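Local coordinates for sensor protein (PDB 3BY9) that probably senses C4-dicarboxylates such as succinate through this sensor domain of the histidine kinase DctB, which probably passes the signal on by ATP-dependent autophosphorylation, at residues A[73-85]-A[94-107]. Numbering follows the deposited sequence.
Sequences ADTYLIDRFGNTI and RSFIGRNFAWRPYF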
loop_
_atom_site.group_PDB
_atom_site.type_symbol
_atom_site.label_atom_id
_atom_site.label_comp_id
_atom_site.label_asym_id
_atom_site.label_seq_id
_atom_site.Cartn_x
_atom_site.Cartn_y
_atom_site.Cartn_z
ATOM N N ALA A 73 -9.316 -2.181 -7.347
ATOM C CA ALA A 73 -8.720 -1.634 -8.564
ATOM C C ALA A 73 -8.477 -2.754 -9.550
ATOM O O ALA A 73 -8.889 -2.656 -10.700
ATOM C CB ALA A 73 -7.406 -0.926 -8.240
ATOM N N ASP A 74 -7.850 -3.850 -9.109
ATOM C CA ASP A 74 -7.545 -4.939 -10.031
ATOM C C ASP A 74 -7.540 -6.261 -9.284
ATOM O O ASP A 74 -7.188 -6.281 -8.110
ATOM C CB ASP A 74 -6.119 -4.754 -10.603
ATOM C CG ASP A 74 -5.917 -3.375 -11.222
ATOM O OD1 ASP A 74 -6.308 -3.174 -12.404
ATOM O OD2 ASP A 74 -5.399 -2.490 -10.513
ATOM N N THR A 75 -7.880 -7.346 -9.979
ATOM C CA THR A 75 -7.868 -8.693 -9.333
ATOM C C THR A 75 -7.227 -9.550 -10.433
ATOM O O THR A 75 -7.756 -9.616 -11.531
ATOM C CB THR A 75 -9.284 -9.188 -9.012
ATOM O OG1 THR A 75 -9.910 -8.287 -8.065
ATOM C CG2 THR A 75 -9.218 -10.598 -8.387
ATOM N N TYR A 76 -6.108 -10.226 -10.108
ATOM C CA TYR A 76 -5.396 -10.886 -11.196
ATOM C C TYR A 76 -4.682 -12.144 -10.722
ATOM O O TYR A 76 -4.252 -12.234 -9.575
ATOM C CB TYR A 76 -4.391 -9.919 -11.868
ATOM C CG TYR A 76 -3.445 -9.180 -10.944
ATOM C CD1 TYR A 76 -2.078 -9.480 -10.945
ATOM C CD2 TYR A 76 -3.904 -8.119 -10.115
ATOM C CE1 TYR A 76 -1.171 -8.722 -10.145
ATOM C CE2 TYR A 76 -3.011 -7.394 -9.335
ATOM C CZ TYR A 76 -1.683 -7.682 -9.353
ATOM O OH TYR A 76 -0.839 -6.894 -8.600
ATOM N N LEU A 77 -4.556 -13.072 -11.660
ATOM C CA LEU A 77 -4.008 -14.415 -11.401
ATOM C C LEU A 77 -2.647 -14.592 -12.023
ATOM O O LEU A 77 -2.480 -14.344 -13.201
ATOM C CB LEU A 77 -5.007 -15.439 -12.006
ATOM C CG LEU A 77 -4.641 -16.911 -11.849
ATOM C CD1 LEU A 77 -4.803 -17.319 -10.365
ATOM C CD2 LEU A 77 -5.649 -17.736 -12.643
ATOM N N ILE A 78 -1.684 -15.065 -11.218
ATOM C CA ILE A 78 -0.304 -15.193 -11.684
ATOM C C ILE A 78 0.132 -16.658 -11.636
ATOM O O ILE A 78 -0.174 -17.352 -10.667
ATOM C CB ILE A 78 0.577 -14.356 -10.750
ATOM C CG1 ILE A 78 -0.006 -12.909 -10.637
ATOM C CG2 ILE A 78 1.954 -14.218 -11.342
ATOM C CD1 ILE A 78 0.840 -12.025 -9.701
ATOM N N ASP A 79 0.849 -17.128 -12.674
ATOM C CA ASP A 79 1.311 -18.501 -12.655
ATOM C C ASP A 79 2.500 -18.686 -11.711
ATOM O O ASP A 79 2.932 -17.767 -11.052
ATOM C CB ASP A 79 1.583 -19.007 -14.102
ATOM C CG ASP A 79 2.835 -18.410 -14.747
ATOM O OD1 ASP A 79 3.644 -17.781 -14.064
ATOM O OD2 ASP A 79 3.011 -18.602 -15.982
ATOM N N ARG A 80 3.004 -19.904 -11.591
ATOM C CA ARG A 80 4.040 -20.132 -10.595
ATOM C C ARG A 80 5.408 -19.581 -10.967
ATOM O O ARG A 80 6.337 -19.632 -10.156
ATOM C CB ARG A 80 4.125 -21.645 -10.272
ATOM C CG ARG A 80 4.667 -22.481 -11.398
ATOM C CD ARG A 80 4.747 -23.922 -10.864
ATOM N NE ARG A 80 5.374 -24.825 -11.815
ATOM C CZ ARG A 80 6.687 -24.953 -11.965
ATOM N NH1 ARG A 80 7.513 -24.229 -11.215
ATOM N NH2 ARG A 80 7.165 -25.802 -12.872
ATOM N N PHE A 81 5.487 -19.016 -12.173
ATOM C CA PHE A 81 6.706 -18.408 -12.676
ATOM C C PHE A 81 6.649 -16.878 -12.549
ATOM O O PHE A 81 7.638 -16.179 -12.833
ATOM C CB PHE A 81 6.903 -18.807 -14.142
ATOM C CG PHE A 81 6.847 -20.311 -14.354
ATOM C CD1 PHE A 81 7.916 -21.102 -13.994
ATOM C CD2 PHE A 81 5.719 -20.899 -14.883
ATOM C CE1 PHE A 81 7.859 -22.478 -14.173
ATOM C CE2 PHE A 81 5.678 -22.283 -15.063
ATOM C CZ PHE A 81 6.758 -23.035 -14.700
ATOM N N GLY A 82 5.493 -16.367 -12.107
ATOM C CA GLY A 82 5.325 -14.929 -11.951
ATOM C C GLY A 82 4.593 -14.269 -13.107
ATOM O O GLY A 82 4.433 -13.047 -13.060
ATOM N N ASN A 83 4.134 -15.024 -14.103
ATOM C CA ASN A 83 3.466 -14.371 -15.254
ATOM C C ASN A 83 1.969 -14.192 -15.015
ATOM O O ASN A 83 1.277 -15.120 -14.595
ATOM C CB ASN A 83 3.603 -15.222 -16.516
ATOM C CG ASN A 83 5.033 -15.537 -16.831
ATOM O OD1 ASN A 83 5.863 -14.629 -17.033
ATOM N ND2 ASN A 83 5.339 -16.837 -16.886
ATOM N N THR A 84 1.456 -13.006 -15.310
ATOM C CA THR A 84 0.033 -12.799 -15.133
ATOM C C THR A 84 -0.673 -13.501 -16.278
ATOM O O THR A 84 -0.388 -13.210 -17.447
ATOM C CB THR A 84 -0.308 -11.293 -15.148
ATOM O OG1 THR A 84 0.392 -10.692 -14.074
ATOM C CG2 THR A 84 -1.863 -11.092 -14.878
ATOM N N ILE A 85 -1.579 -14.426 -15.961
ATOM C CA ILE A 85 -2.265 -15.163 -17.012
ATOM C C ILE A 85 -3.739 -14.787 -17.175
ATOM O O ILE A 85 -4.307 -15.078 -18.198
ATOM C CB ILE A 85 -2.166 -16.699 -16.843
ATOM C CG1 ILE A 85 -2.892 -17.152 -15.558
ATOM C CG2 ILE A 85 -0.700 -17.165 -16.798
ATOM C CD1 ILE A 85 -3.052 -18.715 -15.602
ATOM N N ARG A 94 -4.646 -0.561 -19.059
ATOM C CA ARG A 94 -3.625 -1.000 -18.075
ATOM C C ARG A 94 -3.486 -2.508 -17.936
ATOM O O ARG A 94 -2.846 -2.956 -17.001
ATOM C CB ARG A 94 -3.887 -0.408 -16.685
ATOM C CG ARG A 94 -5.091 -0.995 -15.926
ATOM C CD ARG A 94 -5.221 -0.328 -14.551
ATOM N NE ARG A 94 -6.359 -0.787 -13.740
ATOM C CZ ARG A 94 -7.589 -0.287 -13.783
ATOM N NH1 ARG A 94 -7.905 0.715 -14.633
ATOM N NH2 ARG A 94 -8.506 -0.737 -12.931
ATOM N N SER A 95 -4.054 -3.273 -18.856
ATOM C CA SER A 95 -3.955 -4.733 -18.739
ATOM C C SER A 95 -2.637 -5.260 -18.221
ATOM O O SER A 95 -1.568 -4.922 -18.732
ATOM C CB SER A 95 -4.215 -5.427 -20.063
ATOM O OG SER A 95 -4.211 -6.861 -19.899
ATOM N N PHE A 96 -2.743 -6.131 -17.212
ATOM C CA PHE A 96 -1.561 -6.735 -16.632
ATOM C C PHE A 96 -1.258 -8.053 -17.322
ATOM O O PHE A 96 -0.240 -8.694 -16.983
ATOM C CB PHE A 96 -1.812 -7.064 -15.148
ATOM C CG PHE A 96 -2.002 -5.871 -14.241
ATOM C CD1 PHE A 96 -1.916 -4.549 -14.701
ATOM C CD2 PHE A 96 -2.324 -6.096 -12.887
ATOM C CE1 PHE A 96 -2.157 -3.479 -13.848
ATOM C CE2 PHE A 96 -2.575 -5.034 -12.013
ATOM C CZ PHE A 96 -2.501 -3.719 -12.486
ATOM N N ILE A 97 -2.091 -8.477 -18.275
ATOM C CA ILE A 97 -1.877 -9.795 -18.908
ATOM C C ILE A 97 -0.490 -9.893 -19.574
ATOM O O ILE A 97 -0.086 -8.991 -20.324
ATOM C CB ILE A 97 -2.949 -10.077 -19.982
ATOM C CG1 ILE A 97 -4.352 -10.080 -19.358
ATOM C CG2 ILE A 97 -2.682 -11.442 -20.662
ATOM C CD1 ILE A 97 -4.695 -11.252 -18.567
ATOM N N GLY A 98 0.251 -10.960 -19.252
ATOM C CA GLY A 98 1.554 -11.136 -19.887
ATOM C C GLY A 98 2.700 -10.495 -19.115
ATOM O O GLY A 98 3.877 -10.749 -19.418
ATOM N N ARG A 99 2.391 -9.685 -18.099
ATOM C CA ARG A 99 3.482 -9.014 -17.367
ATOM C C ARG A 99 3.899 -9.940 -16.248
ATOM O O ARG A 99 3.036 -10.586 -15.639
ATOM C CB ARG A 99 2.991 -7.696 -16.718
ATOM C CG ARG A 99 2.328 -6.736 -17.664
ATOM C CD ARG A 99 3.251 -6.309 -18.770
ATOM N NE ARG A 99 2.808 -5.050 -19.366
ATOM C CZ ARG A 99 3.201 -3.844 -18.957
ATOM N NH1 ARG A 99 4.047 -3.716 -17.942
ATOM N NH2 ARG A 99 2.759 -2.756 -19.579
ATOM N N ASN A 100 5.201 -9.948 -15.937
ATOM C CA ASN A 100 5.718 -10.826 -14.891
ATOM C C ASN A 100 5.990 -10.034 -13.634
ATOM O O ASN A 100 6.608 -8.949 -13.712
ATOM C CB ASN A 100 6.970 -11.533 -15.441
ATOM C CG ASN A 100 7.540 -12.525 -14.447
ATOM O OD1 ASN A 100 8.117 -12.125 -13.445
ATOM N ND2 ASN A 100 7.371 -13.808 -14.727
ATOM N N PHE A 101 5.519 -10.529 -12.467
ATOM C CA PHE A 101 5.707 -9.807 -11.193
ATOM C C PHE A 101 6.477 -10.653 -10.166
ATOM O O PHE A 101 6.281 -10.491 -8.966
ATOM C CB PHE A 101 4.345 -9.414 -10.629
ATOM C CG PHE A 101 3.595 -8.451 -11.541
ATOM C CD1 PHE A 101 4.135 -7.214 -11.822
ATOM C CD2 PHE A 101 2.405 -8.819 -12.152
ATOM C CE1 PHE A 101 3.498 -6.317 -12.743
ATOM C CE2 PHE A 101 1.744 -7.932 -13.062
ATOM C CZ PHE A 101 2.313 -6.681 -13.356
ATOM N N ALA A 102 7.330 -11.555 -10.659
ATOM C CA ALA A 102 8.080 -12.416 -9.705
ATOM C C ALA A 102 8.967 -11.566 -8.832
ATOM O O ALA A 102 9.358 -11.996 -7.757
ATOM C CB ALA A 102 8.951 -13.442 -10.467
ATOM N N TRP A 103 9.310 -10.366 -9.313
ATOM C CA TRP A 103 10.152 -9.429 -8.584
ATOM C C TRP A 103 9.410 -8.704 -7.444
ATOM O O TRP A 103 10.055 -8.045 -6.561
ATOM C CB TRP A 103 10.749 -8.404 -9.581
ATOM C CG TRP A 103 9.713 -7.645 -10.368
ATOM C CD1 TRP A 103 9.110 -8.044 -11.563
ATOM C CD2 TRP A 103 9.112 -6.379 -10.017
ATOM N NE1 TRP A 103 8.157 -7.085 -11.933
ATOM C CE2 TRP A 103 8.149 -6.070 -11.016
ATOM C CE3 TRP A 103 9.294 -5.478 -8.957
ATOM C CZ2 TRP A 103 7.375 -4.896 -10.977
ATOM C CZ3 TRP A 103 8.514 -4.299 -8.925
ATOM C CH2 TRP A 103 7.575 -4.032 -9.926
ATOM N N ARG A 104 8.084 -8.835 -7.399
ATOM C CA ARG A 104 7.333 -8.172 -6.331
ATOM C C ARG A 104 7.271 -9.021 -5.080
ATOM O O ARG A 104 7.001 -10.218 -5.145
ATOM C CB ARG A 104 5.889 -7.912 -6.738
ATOM C CG ARG A 104 5.700 -6.704 -7.582
ATOM C CD ARG A 104 5.904 -5.386 -6.776
ATOM N NE ARG A 104 5.212 -4.271 -7.462
ATOM C CZ ARG A 104 5.572 -2.989 -7.373
ATOM N NH1 ARG A 104 6.606 -2.619 -6.627
ATOM N NH2 ARG A 104 4.933 -2.075 -8.131
ATOM N N PRO A 105 7.427 -8.403 -3.918
ATOM C CA PRO A 105 7.365 -9.208 -2.680
ATOM C C PRO A 105 6.061 -9.967 -2.500
ATOM O O PRO A 105 6.056 -11.068 -1.975
ATOM C CB PRO A 105 7.537 -8.155 -1.595
ATOM C CG PRO A 105 8.550 -7.205 -2.231
ATOM C CD PRO A 105 7.991 -7.053 -3.662
ATOM N N TYR A 106 4.924 -9.386 -2.909
ATOM C CA TYR A 106 3.696 -10.136 -2.682
ATOM C C TYR A 106 3.676 -11.440 -3.470
ATOM O O TYR A 106 3.051 -12.411 -3.012
ATOM C CB TYR A 106 2.446 -9.263 -2.945
ATOM C CG TYR A 106 2.312 -8.745 -4.373
ATOM C CD1 TYR A 106 1.918 -9.600 -5.428
ATOM C CD2 TYR A 106 2.545 -7.396 -4.670
ATOM C CE1 TYR A 106 1.761 -9.113 -6.750
ATOM C CE2 TYR A 106 2.393 -6.912 -5.990
ATOM C CZ TYR A 106 2.006 -7.777 -7.019
ATOM O OH TYR A 106 1.899 -7.317 -8.334
ATOM N N PHE A 107 4.367 -11.519 -4.608
ATOM C CA PHE A 107 4.336 -12.768 -5.340
ATOM C C PHE A 107 5.410 -13.704 -4.675
ATOM O O PHE A 107 5.162 -14.882 -4.418
ATOM C CB PHE A 107 4.735 -12.554 -6.812
ATOM C CG PHE A 107 4.852 -13.854 -7.577
ATOM C CD1 PHE A 107 3.708 -14.488 -8.062
ATOM C CD2 PHE A 107 6.088 -14.511 -7.668
ATOM C CE1 PHE A 107 3.742 -15.744 -8.626
ATOM C CE2 PHE A 107 6.160 -15.786 -8.226
ATOM C CZ PHE A 107 4.967 -16.413 -8.712
#
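Backbone bonds tie the 94-107 loop to the hairpin of 73-85: F101 N donates to G82 O and T84 N to R99 O. These two bonds flank N83 and N100, which form a single beta bridge with CA atoms 4.2 Å apart. Beyond the bridge, G98 N donates to T84 O. R99 O is gripped twice, because T84 OG1 also donates to it, from the opposite face of its carbonyl plane.

Side-chain amides reinforce the bridge. N100 ND2 bonds both F81 O, at 3.0 Å, and N83 OD1; chi1 of -177°, which sets CG opposite the backbone N, swings the amide to them. The bond to N83 OD1 is nearly straight (175°), although ND2 stands well above the N83 amide plane. N100 OD1 accepts from A102 N in an Asx turn, so both ends of the amide are held.

At the other end, R94 NE makes a salt bridge to the syn lone pair of D74 OD1 (2.7 Å), while R94 NH2 donates to A73 O within the guanidinium plane.

F96 turns its edge onto one face of the Y76 ring in a T-shaped pair, with planes at 88° and centroids 4.9 Å apart. On F107, G82 CA lies over one ring face in a CH-pi contact, 3.8 Å from the centroid, and I78 CG2 packs obliquely against the ring. Y76 OH donates to Y106 OH (2.8 Å), a second-shell bond that should orient this succinate-binding hydroxyl.

Y106 OH and R104 NE both hydrogen-bond O3 of a succinic acid molecule. Strand 74-79 lies between strands 84-87 and 141-150 of the antiparallel sheet; the loop and the start of helix 105-110 cover one face, where Y106 stacks on Y131, while L77 meets helix 41-48 across the sheet.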